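Local coordinates for protein putative agmatinase (Clostridium difficile, PDB 3LHL) that probably hydrolyses agmatine as a manganese-dependent member of the arginase family, at residues Y44-Y55 against R268-D276. Residues are numbered along the deposited sequence; the frame is centred on the assembly and turned at random.
Sequences YSPFLDLDLEDY and RELCLIISD
The short antiparallel hairpin 44-51, whose turn forms a G1 beta bulge with the backbone N atoms of D49 and L50 both directed at S45 O through weak bonds, lies with the following 3-10 turn against the C-terminal helix of the arginase fold. S45 OG donates to E269 OE1 at 2.6 Å, reaching it on the syn side of the carboxylate; with OG anti to the backbone N (chi1 173°), the same oxygen accepts from L48 N in an ST motif. E269 OE2 takes R268 NE at 2.7 Å in a salt bridge. This pairing lies nearly in the guanidinium plane, while Y44 O and S45 CA sit over one face of that group. L272 fills the middle: its CD1 meets S45 CB at 3.5 Å, and its CD2 lies 3.6 Å from L52 CD2, the two side chains crossing at about a right angle. L52 CD1 also rests on R268 CG. Farther along the helix, S275 CB packs over one face of the Y55 ring in a CH-pi contact, 4.0 Å from the centroid, and D54 CB covers the opposite face. L52, C271 and S275 all reach I57 of strand 57-62, at the edge of the main parallel sheet, while E269 and I273 touch helix 229-235.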
ATOM      1  N   TYR A  44      17.465  11.727  -5.859  1.00 18.61           N
ATOM      2  CA  TYR A  44      16.768  12.973  -6.155  1.00 18.11           C
ATOM      3  C   TYR A  44      15.577  12.745  -7.074  1.00 18.87           C
ATOM      4  O   TYR A  44      15.659  11.998  -8.050  1.00 19.44           O
ATOM      5  CB  TYR A  44      17.719  13.978  -6.813  1.00 18.19           C
ATOM      6  CG  TYR A  44      17.035  15.257  -7.250  1.00 15.50           C
ATOM      7  CD1 TYR A  44      16.465  16.116  -6.314  1.00 16.92           C
ATOM      8  CD2 TYR A  44      16.935  15.596  -8.599  1.00 13.61           C
ATOM      9  CE1 TYR A  44      15.808  17.285  -6.707  1.00 16.75           C
ATOM     10  CE2 TYR A  44      16.279  16.760  -9.006  1.00 14.55           C
ATOM     11  CZ  TYR A  44      15.719  17.598  -8.053  1.00 15.44           C
ATOM     12  OH  TYR A  44      15.062  18.743  -8.436  1.00 17.68           O
ATOM     13  N   SER A  45      14.466  13.398  -6.758  1.00 18.38           N
ATOM     14  CA  SER A  45      13.270  13.281  -7.569  1.00 17.46           C
ATOM     15  C   SER A  45      13.015  14.603  -8.273  1.00 18.03           C
ATOM     16  O   SER A  45      12.639  15.591  -7.641  1.00 15.57           O
ATOM     17  CB  SER A  45      12.061  12.918  -6.705  1.00 19.03           C
ATOM     18  OG  SER A  45      10.865  12.966  -7.468  1.00 18.85           O
ATOM     19  N   PRO A  46      13.237  14.643  -9.596  1.00 17.90           N
ATOM     20  CA  PRO A  46      13.011  15.875 -10.358  1.00 18.69           C
ATOM     21  C   PRO A  46      11.531  16.240 -10.421  1.00 18.88           C
ATOM     22  O   PRO A  46      11.180  17.413 -10.522  1.00 18.99           O
ATOM     23  CB  PRO A  46      13.608  15.554 -11.731  1.00 18.06           C
ATOM     24  CG  PRO A  46      13.476  14.055 -11.826  1.00 19.75           C
ATOM     25  CD  PRO A  46      13.851  13.601 -10.438  1.00 18.01           C
ATOM     26  N   PHE A  47      10.666  15.233 -10.343  1.00 19.71           N
ATOM     27  CA  PHE A  47       9.222  15.454 -10.381  1.00 19.35           C
ATOM     28  C   PHE A  47       8.746  16.171  -9.115  1.00 20.35           C
ATOM     29  O   PHE A  47       7.905  17.059  -9.180  1.00 22.00           O
ATOM     30  CB  PHE A  47       8.486  14.113 -10.515  1.00 19.20           C
ATOM     31  CG  PHE A  47       6.985  14.238 -10.581  1.00 18.93           C
ATOM     32  CD1 PHE A  47       6.371  14.892 -11.646  1.00 19.37           C
ATOM     33  CD2 PHE A  47       6.180  13.683  -9.584  1.00 19.34           C
ATOM     34  CE1 PHE A  47       4.969  14.993 -11.722  1.00 21.22           C
ATOM     35  CE2 PHE A  47       4.778  13.775  -9.648  1.00 18.58           C
ATOM     36  CZ  PHE A  47       4.174  14.432 -10.720  1.00 18.13           C
ATOM     37  N   LEU A  48       9.289  15.790  -7.966  1.00 20.18           N
ATOM     38  CA  LEU A  48       8.889  16.404  -6.702  1.00 21.97           C
ATOM     39  C   LEU A  48       9.884  17.450  -6.202  1.00 22.15           C
ATOM     40  O   LEU A  48       9.562  18.248  -5.322  1.00 21.56           O
ATOM     41  CB  LEU A  48       8.723  15.321  -5.625  1.00 18.99           C
ATOM     42  CG  LEU A  48       7.690  14.221  -5.897  1.00 18.24           C
ATOM     43  CD1 LEU A  48       7.964  13.035  -4.987  1.00 16.05           C
ATOM     44  CD2 LEU A  48       6.280  14.757  -5.700  1.00 13.92           C
ATOM     45  N   ASP A  49      11.088  17.434  -6.769  1.00 23.92           N
ATOM     46  CA  ASP A  49      12.159  18.344  -6.375  1.00 22.25           C
ATOM     47  C   ASP A  49      12.466  18.152  -4.892  1.00 22.14           C
ATOM     48  O   ASP A  49      12.522  19.107  -4.117  1.00 21.57           O
ATOM     49  CB  ASP A  49      11.780  19.804  -6.666  1.00 22.10           C
ATOM     50  CG  ASP A  49      12.915  20.773  -6.360  1.00 24.11           C
ATOM     51  OD1 ASP A  49      14.093  20.362  -6.463  1.00 21.28           O
ATOM     52  OD2 ASP A  49      12.633  21.946  -6.027  1.00 25.39           O
ATOM     53  N   LEU A  50      12.650  16.893  -4.510  1.00 22.50           N
ATOM     54  CA  LEU A  50      12.972  16.513  -3.141  1.00 21.73           C
ATOM     55  C   LEU A  50      14.084  15.481  -3.249  1.00 23.23           C
ATOM     56  O   LEU A  50      14.201  14.808  -4.271  1.00 24.42           O
ATOM     57  CB  LEU A  50      11.750  15.900  -2.455  1.00 21.73           C
ATOM     58  CG  LEU A  50      10.543  16.823  -2.227  1.00 21.61           C
ATOM     59  CD1 LEU A  50       9.374  16.015  -1.677  1.00 17.31           C
ATOM     60  CD2 LEU A  50      10.920  17.945  -1.266  1.00 19.78           C
ATOM     61  N   ASP A  51      14.896  15.349  -2.204  1.00 23.27           N
ATOM     62  CA  ASP A  51      16.006  14.400  -2.223  1.00 24.02           C
ATOM     63  C   ASP A  51      16.015  13.554  -0.952  1.00 24.42           C
ATOM     64  O   ASP A  51      15.990  14.092   0.156  1.00 24.67           O
ATOM     65  CB  ASP A  51      17.334  15.165  -2.333  1.00 25.45           C
ATOM     66  CG  ASP A  51      18.475  14.300  -2.849  1.00 27.93           C
ATOM     67  OD1 ASP A  51      18.736  13.220  -2.283  1.00 30.00           O
ATOM     68  OD2 ASP A  51      19.123  14.713  -3.831  1.00 32.56           O
ATOM     69  N   LEU A  52      16.063  12.235  -1.111  1.00 24.91           N
ATOM     70  CA  LEU A  52      16.085  11.333   0.040  1.00 26.79           C
ATOM     71  C   LEU A  52      17.182  11.681   1.047  1.00 27.78           C
ATOM     72  O   LEU A  52      17.049  11.405   2.237  1.00 27.19           O
ATOM     73  CB  LEU A  52      16.272   9.884  -0.421  1.00 25.38           C
ATOM     74  CG  LEU A  52      15.047   9.188  -1.031  1.00 27.39           C
ATOM     75  CD1 LEU A  52      15.420   7.780  -1.479  1.00 23.94           C
ATOM     76  CD2 LEU A  52      13.921   9.141  -0.001  1.00 23.97           C
ATOM     77  N   GLU A  53      18.256  12.300   0.565  1.00 29.22           N
ATOM     78  CA  GLU A  53      19.386  12.665   1.412  1.00 31.08           C
ATOM     79  C   GLU A  53      19.110  13.748   2.449  1.00 30.06           C
ATOM     80  O   GLU A  53      19.891  13.920   3.384  1.00 30.25           O
ATOM     81  CB  GLU A  53      20.570  13.092   0.540  1.00 35.02           C
ATOM     82  CG  GLU A  53      21.116  11.976  -0.329  1.00 42.48           C
ATOM     83  CD  GLU A  53      22.288  12.418  -1.186  1.00 47.57           C
ATOM     84  OE1 GLU A  53      22.104  13.337  -2.021  1.00 48.96           O
ATOM     85  OE2 GLU A  53      23.391  11.847  -1.021  1.00 49.07           O
ATOM     86  N   ASP A  54      18.014  14.482   2.293  1.00 27.50           N
ATOM     87  CA  ASP A  54      17.689  15.535   3.249  1.00 27.51           C
ATOM     88  C   ASP A  54      16.847  15.009   4.406  1.00 26.86           C
ATOM     89  O   ASP A  54      16.402  15.786   5.246  1.00 25.20           O
ATOM     90  CB  ASP A  54      16.909  16.667   2.574  1.00 28.13           C
ATOM     91  CG  ASP A  54      17.651  17.277   1.405  1.00 30.64           C
ATOM     92  OD1 ASP A  54      18.891  17.404   1.483  1.00 32.99           O
ATOM     93  OD2 ASP A  54      16.988  17.644   0.412  1.00 30.93           O
ATOM     94  N   TYR A  55      16.638  13.699   4.462  1.00 24.93           N
ATOM     95  CA  TYR A  55      15.789  13.154   5.511  1.00 26.53           C
ATOM     96  C   TYR A  55      16.345  11.982   6.296  1.00 27.04           C
ATOM     97  O   TYR A  55      17.265  11.285   5.860  1.00 27.67           O
ATOM     98  CB  TYR A  55      14.443  12.737   4.910  1.00 25.02           C
ATOM     99  CG  TYR A  55      13.818  13.806   4.052  1.00 24.60           C
ATOM    100  CD1 TYR A  55      13.263  14.950   4.626  1.00 23.31           C
ATOM    101  CD2 TYR A  55      13.831  13.701   2.658  1.00 23.96           C
ATOM    102  CE1 TYR A  55      12.743  15.969   3.833  1.00 23.63           C
ATOM    103  CE2 TYR A  55      13.313  14.714   1.855  1.00 23.75           C
ATOM    104  CZ  TYR A  55      12.774  15.845   2.450  1.00 24.16           C
ATOM    105  OH  TYR A  55      12.290  16.863   1.663  1.00 28.16           O
ATOM    106  N   ARG A 268      10.482   5.450  -3.441  1.00 15.36           N
ATOM    107  CA  ARG A 268      11.212   6.698  -3.230  1.00 17.06           C
ATOM    108  C   ARG A 268      10.304   7.916  -3.108  1.00 16.50           C
ATOM    109  O   ARG A 268      10.393   8.662  -2.131  1.00 16.29           O
ATOM    110  CB  ARG A 268      12.208   6.949  -4.361  1.00 16.22           C
ATOM    111  CG  ARG A 268      13.065   8.188  -4.121  1.00 17.61           C
ATOM    112  CD  ARG A 268      13.902   8.525  -5.333  1.00 17.94           C
ATOM    113  NE  ARG A 268      13.074   8.997  -6.436  1.00 21.92           N
ATOM    114  CZ  ARG A 268      13.491   9.112  -7.692  1.00 20.00           C
ATOM    115  NH1 ARG A 268      14.734   8.780  -8.015  1.00 23.17           N
ATOM    116  NH2 ARG A 268      12.666   9.564  -8.624  1.00 18.51           N
ATOM    117  N   GLU A 269       9.432   8.115  -4.094  1.00 16.69           N
ATOM    118  CA  GLU A 269       8.538   9.270  -4.083  1.00 19.37           C
ATOM    119  C   GLU A 269       7.680   9.314  -2.818  1.00 20.25           C
ATOM    120  O   GLU A 269       7.471  10.383  -2.240  1.00 20.18           O
ATOM    121  CB  GLU A 269       7.638   9.268  -5.327  1.00 20.17           C
ATOM    122  CG  GLU A 269       8.381   9.035  -6.643  1.00 23.49           C
ATOM    123  CD  GLU A 269       9.455  10.080  -6.930  1.00 26.86           C
ATOM    124  OE1 GLU A 269       9.225  10.964  -7.787  1.00 27.87           O
ATOM    125  OE2 GLU A 269      10.530  10.018  -6.298  1.00 25.79           O
ATOM    126  N   LEU A 270       7.185   8.157  -2.387  1.00 19.78           N
ATOM    127  CA  LEU A 270       6.359   8.104  -1.188  1.00 19.55           C
ATOM    128  C   LEU A 270       7.154   8.466   0.056  1.00 19.03           C
ATOM    129  O   LEU A 270       6.656   9.182   0.917  1.00 20.43           O
ATOM    130  CB  LEU A 270       5.728   6.719  -1.029  1.00 20.51           C
ATOM    131  CG  LEU A 270       4.561   6.440  -1.984  1.00 21.47           C
ATOM    132  CD1 LEU A 270       4.083   5.012  -1.815  1.00 19.90           C
ATOM    133  CD2 LEU A 270       3.426   7.419  -1.700  1.00 21.39           C
ATOM    134  N   CYS A 271       8.386   7.974   0.158  1.00 19.32           N
ATOM    135  CA  CYS A 271       9.220   8.297   1.308  1.00 18.91           C
ATOM    136  C   CYS A 271       9.441   9.804   1.322  1.00 19.58           C
ATOM    137  O   CYS A 271       9.318  10.452   2.359  1.00 20.85           O
ATOM    138  CB  CYS A 271      10.573   7.583   1.225  1.00 19.17           C
ATOM    139  SG  CYS A 271      10.536   5.820   1.641  1.00 21.85           S
ATOM    140  N   LEU A 272       9.766  10.361   0.161  1.00 19.31           N
ATOM    141  CA  LEU A 272       9.997  11.792   0.055  1.00 20.06           C
ATOM    142  C   LEU A 272       8.768  12.569   0.522  1.00 20.33           C
ATOM    143  O   LEU A 272       8.854  13.429   1.398  1.00 18.84           O
ATOM    144  CB  LEU A 272      10.343  12.156  -1.390  1.00 19.34           C
ATOM    145  CG  LEU A 272      11.717  11.656  -1.845  1.00 21.22           C
ATOM    146  CD1 LEU A 272      11.908  11.909  -3.330  1.00 20.04           C
ATOM    147  CD2 LEU A 272      12.800  12.356  -1.033  1.00 20.94           C
ATOM    148  N   ILE A 273       7.622  12.243  -0.058  1.00 19.88           N
ATOM    149  CA  ILE A 273       6.368  12.900   0.281  1.00 21.87           C
ATOM    150  C   ILE A 273       6.054  12.870   1.777  1.00 21.21           C
ATOM    151  O   ILE A 273       5.735  13.897   2.371  1.00 19.79           O
ATOM    152  CB  ILE A 273       5.207  12.261  -0.528  1.00 24.51           C
ATOM    153  CG1 ILE A 273       4.810  13.208  -1.653  1.00 25.84           C
ATOM    154  CG2 ILE A 273       4.022  11.927   0.363  1.00 27.80           C
ATOM    155  CD1 ILE A 273       5.960  13.589  -2.536  1.00 27.28           C
ATOM    156  N   ILE A 274       6.151  11.692   2.380  1.00 20.60           N
ATOM    157  CA  ILE A 274       5.859  11.547   3.798  1.00 20.96           C
ATOM    158  C   ILE A 274       6.932  12.223   4.649  1.00 21.13           C
ATOM    159  O   ILE A 274       6.619  12.961   5.585  1.00 18.11           O
ATOM    160  CB  ILE A 274       5.749  10.048   4.188  1.00 19.60           C
ATOM    161  CG1 ILE A 274       4.639   9.383   3.374  1.00 18.38           C
ATOM    162  CG2 ILE A 274       5.443   9.908   5.675  1.00 18.85           C
ATOM    163  CD1 ILE A 274       4.580   7.883   3.536  1.00 18.64           C
ATOM    164  N   SER A 275       8.195  11.981   4.312  1.00 21.98           N
ATOM    165  CA  SER A 275       9.303  12.565   5.060  1.00 24.41           C
ATOM    166  C   SER A 275       9.251  14.086   5.077  1.00 25.94           C
ATOM    167  O   SER A 275       9.545  14.712   6.098  1.00 26.34           O
ATOM    168  CB  SER A 275      10.638  12.110   4.474  1.00 23.08           C
ATOM    169  OG  SER A 275      10.814  10.720   4.659  1.00 25.42           O
ATOM    170  N   ASP A 276       8.865  14.678   3.953  1.00 27.08           N
ATOM    171  CA  ASP A 276       8.793  16.128   3.861  1.00 28.93           C
ATOM    172  C   ASP A 276       7.713  16.711   4.760  1.00 30.18           C
ATOM    173  O   ASP A 276       7.914  17.761   5.371  1.00 28.61           O
ATOM    174  CB  ASP A 276       8.548  16.568   2.417  1.00 28.67           C
ATOM    175  CG  ASP A 276       8.633  18.074   2.251  1.00 29.75           C
ATOM    176  OD1 ASP A 276       9.703  18.636   2.552  1.00 31.10           O
ATOM    177  OD2 ASP A 276       7.636  18.696   1.827  1.00 31.01           O
TER